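Phosphatidylglycerol lysyltransferase C-terminal domain-containing protein (Bacteroides thetaiotaomicron, PDB 2HQY) is of uncharacterised function but binds coenzyme A and is probably an acyl- or aminoacyl-transferase of the acetyltransferase (GNAT-like) superfamily. Local coordinates at residues T115-L126 against K279-K290; R25-N33 against I262-L270. All blocks are in the same frame, centred on the assembly; numbering follows the deposited sequence.

Interaction 1: residues T115-L126 against K279-K290; sequences TEDRAYADYIYL and KLSYQPVTILEK
An antiparallel ladder with a classic beta bulge joins strand 122-126 to the start of strand 286-295. Asp122 and Leu288 form one hydrogen-bonded pair, Leu288 N reaching Asp122 O at 2.8 Å. Ile124 and Thr286 form the next, and there Val285 N also turns to Ile124 O in a weak, bent bond, so that Val285 and Thr286 both face one residue.

The tyrosines hold the turn leading in from helix 273-281. Lys279 CB sits squarely over one face of the Tyr123 ring, 3.5 Å from its centroid, while Pro284 CG meets the ring edge at CD1. With CG anti to its own carbonyl carbon (chi1 -77°), Tyr123 aims its hydroxyl at Arg118 NH2, which donates in the guanidinium plane, and at Asp269 beyond. A leucine here would probably leave Arg118 and Asp269 without the hydroxyl they share and the Lys279 methylene without its aromatic face. Tyr125 reaches the same turn: its OH donates to Lys279 O at 2.6 Å, and Pro284 CB covers a ring face.

On the sheet face that carries Asp122, Lys290 NZ makes a salt bridge to Asp122 OD1 (2.7 Å), coming from above the carboxylate plane; Glu268 gives the lysine a second acid. What results is a bulged antiparallel strand pair, entered from a helix through a turn that packs on Tyr123 and Tyr125.

Interaction 2: residues R25-N33 against I262-L270; sequences RNCDLSFSN and IYINREEDL
Two side-chain amides carry the direct hydrogen bonds between 25-33 and 262-270. Asn265 ND2 donates to Arg25 O at 2.8 Å, with the carbonyl oxygen close to the amide plane. Its CG is anti to the backbone N (chi1 -177°), which carries the amide across to the other chain segment, while OD1 closes an Asx turn by accepting from Glu267 N. Further on, Asn33 ND2 gives a nearly straight bond to Glu267 OE2 (2.9 Å, 167° at the hydrogen), arriving on the syn side of the carboxylate. The same nitrogen donates to Cys27 O, so both acceptors lie near one amide plane and fix its rotation. Ser30 N reaches that carbonyl from the opposite face. His234 is a second partner of Glu267 OE2.

Two waters add bridges. One molecule links Asn33 OD1 and Glu267 OE1, giving the amide and carboxylate a second connection. Another donates to both Asp28 OD2 and Glu268 OE2, two acidic oxygens 4.4 Å apart, and probably eases their repulsion.

The cation-pi contact is at the other end. Arg25 NH1 stands over the centre of the Tyr263 ring, 3.4 Å above its plane, with the guanidinium turned almost perpendicular to the ring. Ile262 CG2 covers the opposite face.

Van der Waals packing centres on Cys27, whose CB lies 3.4 Å from Glu267 OE2 and whose SG rests against Glu267 CG.

In the fold, the 3-10 turn 27-29 and the first turn of helix 31-36 thus pack against strand 263-265, which lies between 122-126 and 230-238, and the loop that follows; Leu270, farther along that loop, touches coenzyme A.

In the fold
Both contacts reach the same sheet, because strand 122-126 of interaction 1 neighbours strand 263-265 of interaction 2. Interaction 1 is the larger and lies farther from the chain centre: a backbone ladder with several exposed residues at its margins. Interaction 2 is smaller but more central, none of its touching residues being exposed, and it relies on amides, carboxylates, water and a cation-pi contact instead of strand pairing. Asp122 ties the two together, its OD2 accepting from Cys27 N and Asn265 ND2. Glu268 O also receives Lys279 NZ. Coenzyme A touches Leu270 of interaction 2, while the side chain of Lys279 in interaction 1 stays about 7 Å from it.

Interaction 1: residues T115-L126 against K279-K290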
loop_
_atom_site.group_PDB
_atom_site.type_symbol
_atom_site.label_atom_id
_atom_site.label_comp_id
_atom_site.label_asym_id
_atom_site.label_seq_id
_atom_site.Cartn_x
_atom_site.Cartn_y
_atom_site.Cartn_z
ATOM N N THR A 115 -19.935 -19.241 -1.431
ATOM C CA THR A 115 -19.775 -19.299 0.026
ATOM C C THR A 115 -20.018 -17.910 0.609
ATOM O O THR A 115 -19.820 -16.900 -0.066
ATOM C CB THR A 115 -18.372 -19.808 0.425
ATOM O OG1 THR A 115 -17.370 -18.925 -0.099
ATOM C CG2 THR A 115 -18.126 -21.220 -0.105
ATOM N N GLU A 116 -20.443 -17.863 1.863
ATOM C CA GLU A 116 -20.829 -16.609 2.473
ATOM C C GLU A 116 -20.301 -16.610 3.908
ATOM O O GLU A 116 -20.205 -17.656 4.539
ATOM C CB GLU A 116 -22.359 -16.494 2.414
ATOM C CG GLU A 116 -22.963 -15.162 2.820
ATOM C CD GLU A 116 -23.394 -15.147 4.270
ATOM O OE1 GLU A 116 -23.508 -16.254 4.861
ATOM O OE2 GLU A 116 -23.619 -14.035 4.819
ATOM N N ASP A 117 -19.929 -15.435 4.398
ATOM C CA ASP A 117 -19.493 -15.287 5.777
ATOM C C ASP A 117 -20.219 -14.070 6.332
ATOM O O ASP A 117 -19.969 -12.940 5.925
ATOM C CB ASP A 117 -17.959 -15.142 5.859
ATOM C CG ASP A 117 -17.435 -15.138 7.303
ATOM O OD1 ASP A 117 -18.229 -14.892 8.238
ATOM O OD2 ASP A 117 -16.221 -15.392 7.501
ATOM N N ARG A 118 -21.147 -14.329 7.250
ATOM C CA ARG A 118 -21.971 -13.306 7.865
ATOM C C ARG A 118 -21.143 -12.147 8.493
ATOM O O ARG A 118 -21.619 -11.013 8.587
ATOM C CB ARG A 118 -22.870 -13.996 8.896
ATOM C CG ARG A 118 -23.701 -13.097 9.759
ATOM C CD ARG A 118 -24.682 -12.250 8.954
ATOM N NE ARG A 118 -25.473 -11.408 9.855
ATOM C CZ ARG A 118 -25.008 -10.318 10.463
ATOM N NH1 ARG A 118 -23.755 -9.903 10.232
ATOM N NH2 ARG A 118 -25.803 -9.621 11.278
ATOM N N ALA A 119 -19.900 -12.447 8.874
ATOM C CA ALA A 119 -18.973 -11.450 9.418
ATOM C C ALA A 119 -18.758 -10.290 8.467
ATOM O O ALA A 119 -18.443 -9.197 8.905
ATOM C CB ALA A 119 -17.651 -12.095 9.727
ATOM N N TYR A 120 -18.934 -10.545 7.170
ATOM C CA TYR A 120 -18.688 -9.544 6.132
ATOM C C TYR A 120 -19.909 -8.877 5.519
ATOM O O TYR A 120 -19.769 -8.067 4.597
ATOM C CB TYR A 120 -17.784 -10.141 5.048
ATOM C CG TYR A 120 -16.507 -10.646 5.663
ATOM C CD1 TYR A 120 -15.613 -9.770 6.267
ATOM C CD2 TYR A 120 -16.221 -12.002 5.687
ATOM C CE1 TYR A 120 -14.451 -10.236 6.866
ATOM C CE2 TYR A 120 -15.071 -12.470 6.265
ATOM C CZ TYR A 120 -14.194 -11.585 6.854
ATOM O OH TYR A 120 -13.041 -12.079 7.436
ATOM N N ALA A 121 -21.087 -9.184 6.038
ATOM C CA ALA A 121 -22.318 -8.546 5.568
ATOM C C ALA A 121 -22.306 -7.070 5.971
ATOM O O ALA A 121 -21.778 -6.742 7.030
ATOM C CB ALA A 121 -23.545 -9.248 6.164
ATOM N N ASP A 122 -22.876 -6.203 5.131
ATOM C CA ASP A 122 -23.000 -4.772 5.436
ATOM C C ASP A 122 -24.344 -4.493 6.083
ATOM O O ASP A 122 -25.382 -5.049 5.687
ATOM C CB ASP A 122 -22.938 -3.900 4.183
ATOM C CG ASP A 122 -21.552 -3.764 3.601
ATOM O OD1 ASP A 122 -20.537 -4.110 4.252
ATOM O OD2 ASP A 122 -21.492 -3.268 2.462
ATOM N N TYR A 123 -24.322 -3.603 7.062
ATOM C CA TYR A 123 -25.532 -3.113 7.693
ATOM C C TYR A 123 -26.004 -1.858 6.944
ATOM O O TYR A 123 -25.263 -0.866 6.849
ATOM C CB TYR A 123 -25.227 -2.761 9.149
ATOM C CG TYR A 123 -25.118 -3.965 10.039
ATOM C CD1 TYR A 123 -26.178 -4.329 10.872
ATOM C CD2 TYR A 123 -23.959 -4.758 10.026
ATOM C CE1 TYR A 123 -26.096 -5.445 11.693
ATOM C CE2 TYR A 123 -23.851 -5.874 10.835
ATOM C CZ TYR A 123 -24.931 -6.215 11.668
ATOM O OH TYR A 123 -24.843 -7.327 12.458
ATOM N N ILE A 124 -27.229 -1.914 6.433
ATOM C CA ILE A 124 -27.838 -0.813 5.674
ATOM C C ILE A 124 -29.080 -0.276 6.423
ATOM O O ILE A 124 -29.931 -1.041 6.881
ATOM C CB ILE A 124 -28.149 -1.255 4.210
ATOM C CG1 ILE A 124 -26.812 -1.644 3.528
ATOM C CG2 ILE A 124 -28.933 -0.154 3.441
ATOM C CD1 ILE A 124 -26.805 -1.627 2.021
ATOM N N TYR A 125 -29.118 1.036 6.585
ATOM C CA TYR A 125 -30.150 1.740 7.345
ATOM C C TYR A 125 -30.794 2.811 6.468
ATOM O O TYR A 125 -30.198 3.245 5.479
ATOM C CB TYR A 125 -29.486 2.441 8.532
ATOM C CG TYR A 125 -28.692 1.528 9.441
ATOM C CD1 TYR A 125 -29.289 0.907 10.549
ATOM C CD2 TYR A 125 -27.338 1.301 9.197
ATOM C CE1 TYR A 125 -28.540 0.072 11.385
ATOM C CE2 TYR A 125 -26.591 0.474 10.000
ATOM C CZ TYR A 125 -27.177 -0.121 11.086
ATOM O OH TYR A 125 -26.375 -0.900 11.858
ATOM N N LEU A 126 -32.006 3.226 6.818
ATOM C CA LEU A 126 -32.627 4.397 6.189
ATOM C C LEU A 126 -31.995 5.640 6.785
ATOM O O LEU A 126 -31.918 5.774 8.005
ATOM C CB LEU A 126 -34.124 4.445 6.462
ATOM C CG LEU A 126 -34.967 3.321 5.829
ATOM C CD1 LEU A 126 -36.428 3.339 6.298
ATOM C CD2 LEU A 126 -34.862 3.372 4.294
ATOM N N LYS A 279 -24.604 -2.637 15.917
ATOM C CA LYS A 279 -25.132 -2.371 14.582
ATOM C C LYS A 279 -26.590 -2.860 14.443
ATOM O O LYS A 279 -27.418 -2.183 13.820
ATOM C CB LYS A 279 -24.203 -2.944 13.500
ATOM C CG LYS A 279 -22.831 -2.210 13.485
ATOM C CD LYS A 279 -21.950 -2.481 12.273
ATOM C CE LYS A 279 -20.759 -1.477 12.326
ATOM N NZ LYS A 279 -19.620 -1.700 11.386
ATOM N N LEU A 280 -26.912 -4.014 15.043
ATOM C CA LEU A 280 -28.316 -4.446 15.069
ATOM C C LEU A 280 -29.231 -3.470 15.830
ATOM O O LEU A 280 -30.407 -3.325 15.476
ATOM C CB LEU A 280 -28.456 -5.852 15.668
ATOM C CG LEU A 280 -27.975 -7.006 14.800
ATOM C CD1 LEU A 280 -27.868 -8.294 15.646
ATOM C CD2 LEU A 280 -28.890 -7.221 13.583
ATOM N N SER A 281 -28.702 -2.835 16.875
ATOM C CA SER A 281 -29.489 -1.952 17.766
ATOM C C SER A 281 -29.997 -0.708 17.035
ATOM O O SER A 281 -30.952 -0.071 17.491
ATOM C CB SER A 281 -28.699 -1.524 19.025
ATOM O OG SER A 281 -27.690 -0.532 18.745
ATOM N N TYR A 282 -29.341 -0.341 15.926
ATOM C CA TYR A 282 -29.785 0.811 15.127
ATOM C C TYR A 282 -30.800 0.410 14.037
ATOM O O TYR A 282 -31.159 1.225 13.189
ATOM C CB TYR A 282 -28.583 1.541 14.514
ATOM C CG TYR A 282 -28.047 2.644 15.403
ATOM C CD1 TYR A 282 -26.888 2.461 16.161
ATOM C CD2 TYR A 282 -28.719 3.870 15.509
ATOM C CE1 TYR A 282 -26.392 3.486 16.992
ATOM C CE2 TYR A 282 -28.242 4.898 16.338
ATOM C CZ TYR A 282 -27.086 4.707 17.079
ATOM O OH TYR A 282 -26.624 5.723 17.896
ATOM N N GLN A 283 -31.232 -0.850 14.049
ATOM C CA GLN A 283 -32.400 -1.298 13.267
ATOM C C GLN A 283 -32.208 -1.194 11.756
ATOM O O GLN A 283 -32.938 -0.441 11.094
ATOM C CB GLN A 283 -33.660 -0.491 13.642
ATOM C CG GLN A 283 -33.911 -0.254 15.116
ATOM C CD GLN A 283 -34.141 -1.543 15.876
ATOM O OE1 GLN A 283 -34.861 -2.431 15.414
ATOM N NE2 GLN A 283 -33.522 -1.658 17.048
ATOM N N PRO A 284 -31.270 -1.984 11.185
ATOM C CA PRO A 284 -31.042 -1.922 9.744
ATOM C C PRO A 284 -32.259 -2.407 8.949
ATOM O O PRO A 284 -32.991 -3.295 9.417
ATOM C CB PRO A 284 -29.867 -2.880 9.548
ATOM C CG PRO A 284 -29.993 -3.861 10.683
ATOM C CD PRO A 284 -30.415 -2.998 11.826
ATOM N N VAL A 285 -32.476 -1.816 7.775
ATOM C CA VAL A 285 -33.517 -2.288 6.853
ATOM C C VAL A 285 -33.019 -3.501 6.072
ATOM O O VAL A 285 -33.805 -4.330 5.632
ATOM C CB VAL A 285 -34.008 -1.184 5.862
ATOM C CG1 VAL A 285 -34.897 -0.188 6.579
ATOM C CG2 VAL A 285 -32.849 -0.472 5.201
ATOM N N THR A 286 -31.699 -3.611 5.916
ATOM C CA THR A 286 -31.113 -4.674 5.110
ATOM C C THR A 286 -29.798 -5.096 5.725
ATOM O O THR A 286 -29.008 -4.250 6.155
ATOM C CB THR A 286 -30.808 -4.186 3.676
ATOM O OG1 THR A 286 -32.032 -3.892 3.009
ATOM C CG2 THR A 286 -30.046 -5.250 2.867
ATOM N N ILE A 287 -29.576 -6.405 5.786
ATOM C CA ILE A 287 -28.243 -6.915 6.059
ATOM C C ILE A 287 -27.757 -7.508 4.740
ATOM O O ILE A 287 -28.296 -8.519 4.251
ATOM C CB ILE A 287 -28.250 -7.901 7.241
ATOM C CG1 ILE A 287 -28.574 -7.123 8.530
ATOM C CG2 ILE A 287 -26.890 -8.593 7.366
ATOM C CD1 ILE A 287 -28.952 -8.003 9.652
ATOM N N LEU A 288 -26.805 -6.814 4.128
ATOM C CA LEU A 288 -26.403 -7.084 2.760
ATOM C C LEU A 288 -25.336 -8.173 2.763
ATOM O O LEU A 288 -24.185 -7.905 3.039
ATOM C CB LEU A 288 -25.875 -5.793 2.110
ATOM C CG LEU A 288 -25.516 -5.837 0.617
ATOM C CD1 LEU A 288 -26.750 -6.020 -0.292
ATOM C CD2 LEU A 288 -24.725 -4.581 0.241
ATOM N N GLU A 289 -25.729 -9.409 2.483
ATOM C CA GLU A 289 -24.771 -10.520 2.443
ATOM C C GLU A 289 -23.846 -10.416 1.246
ATOM O O GLU A 289 -24.222 -9.871 0.209
ATOM C CB GLU A 289 -25.523 -11.860 2.411
ATOM C CG GLU A 289 -26.634 -11.902 3.416
ATOM C CD GLU A 289 -27.661 -12.975 3.104
ATOM O OE1 GLU A 289 -28.035 -13.155 1.910
ATOM O OE2 GLU A 289 -28.089 -13.637 4.067
ATOM N N LYS A 290 -22.631 -10.931 1.392
ATOM C CA LYS A 290 -21.656 -10.866 0.318
ATOM C C LYS A 290 -21.121 -12.253 0.076
ATOM O O LYS A 290 -20.602 -12.899 1.002
ATOM C CB LYS A 290 -20.513 -9.938 0.672
ATOM C CG LYS A 290 -20.962 -8.528 0.998
ATOM C CD LYS A 290 -19.774 -7.653 1.345
ATOM C CE LYS A 290 -20.263 -6.316 1.828
ATOM N NZ LYS A 290 -19.123 -5.494 2.359
HETATM O O HOH W 1 -21.997 -11.943 4.122
HETATM O O HOH W 2 -32.939 1.850 9.318
#

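Interaction 2: residues R25-N33 against I262-L270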
loop_
_atom_site.group_PDB
_atom_site.type_symbol
_atom_site.label_atom_id
_atom_site.label_comp_id
_atom_site.label_asym_id
_atom_site.label_seq_id
_atom_site.Cartn_x
_atom_site.Cartn_y
_atom_site.Cartn_z
ATOM N N ARG A 25 -24.639 -1.409 -3.569
ATOM C CA ARG A 25 -24.633 -0.659 -2.319
ATOM C C ARG A 25 -23.517 -1.072 -1.355
ATOM O O ARG A 25 -23.404 -0.538 -0.251
ATOM C CB ARG A 25 -25.998 -0.766 -1.649
ATOM C CG ARG A 25 -27.112 -0.242 -2.530
ATOM C CD ARG A 25 -28.425 -0.205 -1.788
ATOM N NE ARG A 25 -28.894 -1.533 -1.401
ATOM C CZ ARG A 25 -29.947 -1.756 -0.609
ATOM N NH1 ARG A 25 -30.634 -0.741 -0.094
ATOM N NH2 ARG A 25 -30.308 -3.000 -0.313
ATOM N N ASN A 26 -22.685 -2.026 -1.755
ATOM C CA ASN A 26 -21.706 -2.509 -0.785
ATOM C C ASN A 26 -20.535 -1.546 -0.559
ATOM O O ASN A 26 -20.061 -0.866 -1.502
ATOM C CB ASN A 26 -21.271 -3.929 -1.066
ATOM C CG ASN A 26 -20.473 -4.037 -2.294
ATOM O OD1 ASN A 26 -20.972 -3.791 -3.389
ATOM N ND2 ASN A 26 -19.227 -4.471 -2.145
ATOM N N CYS A 27 -20.114 -1.464 0.700
ATOM C CA CYS A 27 -19.183 -0.423 1.135
ATOM C C CYS A 27 -17.847 -0.579 0.459
ATOM O O CYS A 27 -17.083 0.381 0.377
ATOM C CB CYS A 27 -19.001 -0.442 2.668
ATOM S SG CYS A 27 -18.195 -1.910 3.332
ATOM N N ASP A 28 -17.545 -1.788 -0.019
ATOM C CA ASP A 28 -16.248 -1.996 -0.682
ATOM C C ASP A 28 -16.120 -1.216 -1.985
ATOM O O ASP A 28 -15.022 -1.133 -2.542
ATOM C CB ASP A 28 -15.967 -3.473 -0.893
ATOM C CG ASP A 28 -15.742 -4.200 0.437
ATOM O OD1 ASP A 28 -15.188 -3.566 1.376
ATOM O OD2 ASP A 28 -16.107 -5.371 0.551
ATOM N N LEU A 29 -17.237 -0.689 -2.496
ATOM C CA LEU A 29 -17.207 0.108 -3.727
ATOM C C LEU A 29 -17.085 1.624 -3.500
ATOM O O LEU A 29 -17.048 2.411 -4.472
ATOM C CB LEU A 29 -18.432 -0.210 -4.608
ATOM C CG LEU A 29 -18.347 -1.576 -5.302
ATOM C CD1 LEU A 29 -19.650 -1.818 -6.027
ATOM C CD2 LEU A 29 -17.188 -1.653 -6.262
ATOM N N SER A 30 -17.033 2.040 -2.238
ATOM C CA SER A 30 -16.671 3.429 -1.939
ATOM C C SER A 30 -15.259 3.720 -2.453
ATOM O O SER A 30 -14.321 2.932 -2.225
ATOM C CB SER A 30 -16.705 3.690 -0.449
ATOM O OG SER A 30 -15.907 4.822 -0.184
ATOM N N PHE A 31 -15.120 4.830 -3.149
ATOM C CA PHE A 31 -13.822 5.238 -3.661
ATOM C C PHE A 31 -12.798 5.391 -2.536
ATOM O O PHE A 31 -11.652 4.972 -2.694
ATOM C CB PHE A 31 -13.915 6.527 -4.486
ATOM C CG PHE A 31 -12.599 6.944 -5.063
ATOM C CD1 PHE A 31 -11.971 6.144 -6.041
ATOM C CD2 PHE A 31 -11.969 8.104 -4.636
ATOM C CE1 PHE A 31 -10.742 6.511 -6.588
ATOM C CE2 PHE A 31 -10.714 8.504 -5.200
ATOM C CZ PHE A 31 -10.104 7.705 -6.158
ATOM N N SER A 32 -13.203 5.982 -1.397
ATOM C CA SER A 32 -12.320 6.118 -0.262
ATOM C C SER A 32 -11.867 4.746 0.256
ATOM O O SER A 32 -10.674 4.560 0.565
ATOM C CB SER A 32 -12.997 6.868 0.911
ATOM O OG SER A 32 -12.037 7.046 1.948
ATOM N N ASN A 33 -12.803 3.810 0.373
ATOM C CA ASN A 33 -12.440 2.466 0.875
ATOM C C ASN A 33 -11.479 1.766 -0.096
ATOM O O ASN A 33 -10.492 1.156 0.329
ATOM C CB ASN A 33 -13.685 1.626 1.107
ATOM C CG ASN A 33 -14.347 1.928 2.433
ATOM O OD1 ASN A 33 -13.743 2.553 3.340
ATOM N ND2 ASN A 33 -15.579 1.432 2.584
ATOM N N ILE A 262 -30.841 7.852 0.347
ATOM C CA ILE A 262 -31.912 7.179 1.075
ATOM C C ILE A 262 -31.363 6.185 2.091
ATOM O O ILE A 262 -31.952 6.006 3.164
ATOM C CB ILE A 262 -32.875 6.460 0.053
ATOM C CG1 ILE A 262 -33.767 7.500 -0.632
ATOM C CG2 ILE A 262 -33.809 5.482 0.722
ATOM C CD1 ILE A 262 -33.182 8.122 -1.839
ATOM N N TYR A 263 -30.238 5.548 1.742
ATOM C CA TYR A 263 -29.659 4.478 2.542
ATOM C C TYR A 263 -28.329 4.903 3.125
ATOM O O TYR A 263 -27.572 5.640 2.492
ATOM C CB TYR A 263 -29.443 3.225 1.698
ATOM C CG TYR A 263 -30.723 2.744 1.093
ATOM C CD1 TYR A 263 -31.693 2.161 1.889
ATOM C CD2 TYR A 263 -30.978 2.915 -0.260
ATOM C CE1 TYR A 263 -32.911 1.738 1.346
ATOM C CE2 TYR A 263 -32.190 2.491 -0.819
ATOM C CZ TYR A 263 -33.138 1.902 -0.001
ATOM O OH TYR A 263 -34.333 1.467 -0.527
ATOM N N ILE A 264 -28.052 4.421 4.332
ATOM C CA ILE A 264 -26.737 4.659 4.947
ATOM C C ILE A 264 -26.127 3.281 5.198
ATOM O O ILE A 264 -26.736 2.441 5.855
ATOM C CB ILE A 264 -26.812 5.445 6.279
ATOM C CG1 ILE A 264 -27.388 6.854 6.085
ATOM C CG2 ILE A 264 -25.379 5.534 6.885
ATOM C CD1 ILE A 264 -27.586 7.617 7.419
ATOM N N ASN A 265 -24.952 3.030 4.626
ATOM C CA ASN A 265 -24.251 1.768 4.824
ATOM C C ASN A 265 -23.159 1.987 5.898
ATOM O O ASN A 265 -22.186 2.745 5.681
ATOM C CB ASN A 265 -23.642 1.304 3.484
ATOM C CG ASN A 265 -22.940 -0.059 3.576
ATOM O OD1 ASN A 265 -22.390 -0.429 4.619
ATOM N ND2 ASN A 265 -22.941 -0.800 2.462
ATOM N N ARG A 266 -23.327 1.351 7.055
ATOM C CA ARG A 266 -22.345 1.473 8.165
ATOM C C ARG A 266 -21.433 0.248 8.290
ATOM O O ARG A 266 -20.845 0.000 9.347
ATOM C CB ARG A 266 -23.057 1.798 9.494
ATOM C CG ARG A 266 -23.813 3.134 9.430
ATOM C CD ARG A 266 -24.615 3.470 10.687
ATOM N NE ARG A 266 -23.768 3.436 11.874
ATOM C CZ ARG A 266 -22.997 4.421 12.314
ATOM N NH1 ARG A 266 -22.948 5.602 11.700
ATOM N NH2 ARG A 266 -22.272 4.199 13.401
ATOM N N GLU A 267 -21.322 -0.518 7.208
ATOM C CA GLU A 267 -20.291 -1.560 7.062
ATOM C C GLU A 267 -20.530 -2.793 7.947
ATOM O O GLU A 267 -21.670 -3.085 8.321
ATOM C CB GLU A 267 -18.852 -0.962 7.158
ATOM C CG GLU A 267 -18.768 0.356 6.352
ATOM C CD GLU A 267 -17.356 0.782 5.933
ATOM O OE1 GLU A 267 -16.367 0.404 6.591
ATOM O OE2 GLU A 267 -17.245 1.500 4.906
ATOM N N GLU A 268 -19.467 -3.520 8.264
ATOM C CA GLU A 268 -19.614 -4.903 8.746
ATOM C C GLU A 268 -19.404 -5.027 10.245
ATOM O O GLU A 268 -18.827 -4.131 10.864
ATOM C CB GLU A 268 -18.609 -5.789 8.014
ATOM C CG GLU A 268 -18.709 -5.691 6.514
ATOM C CD GLU A 268 -17.513 -5.060 5.872
ATOM O OE1 GLU A 268 -16.982 -4.060 6.429
ATOM O OE2 GLU A 268 -17.117 -5.574 4.793
ATOM N N ASP A 269 -19.861 -6.139 10.834
ATOM C CA ASP A 269 -19.563 -6.400 12.244
ATOM C C ASP A 269 -18.313 -7.253 12.469
ATOM O O ASP A 269 -17.866 -7.392 13.613
ATOM C CB ASP A 269 -20.777 -6.959 13.020
ATOM C CG ASP A 269 -21.271 -8.315 12.511
ATOM O OD1 ASP A 269 -20.446 -9.202 12.168
ATOM O OD2 ASP A 269 -22.516 -8.511 12.515
ATOM N N LEU A 270 -17.764 -7.827 11.390
ATOM C CA LEU A 270 -16.521 -8.635 11.446
ATOM C C LEU A 270 -16.623 -9.844 12.387
ATOM O O LEU A 270 -15.598 -10.431 12.806
ATOM C CB LEU A 270 -15.303 -7.750 11.800
ATOM C CG LEU A 270 -15.025 -6.575 10.852
ATOM C CD1 LEU A 270 -13.717 -5.862 11.235
ATOM C CD2 LEU A 270 -15.001 -7.032 9.386
HETATM O O HOH W 3 -15.719 -6.850 2.899
HETATM O O HOH W 4 -13.995 1.306 5.675
#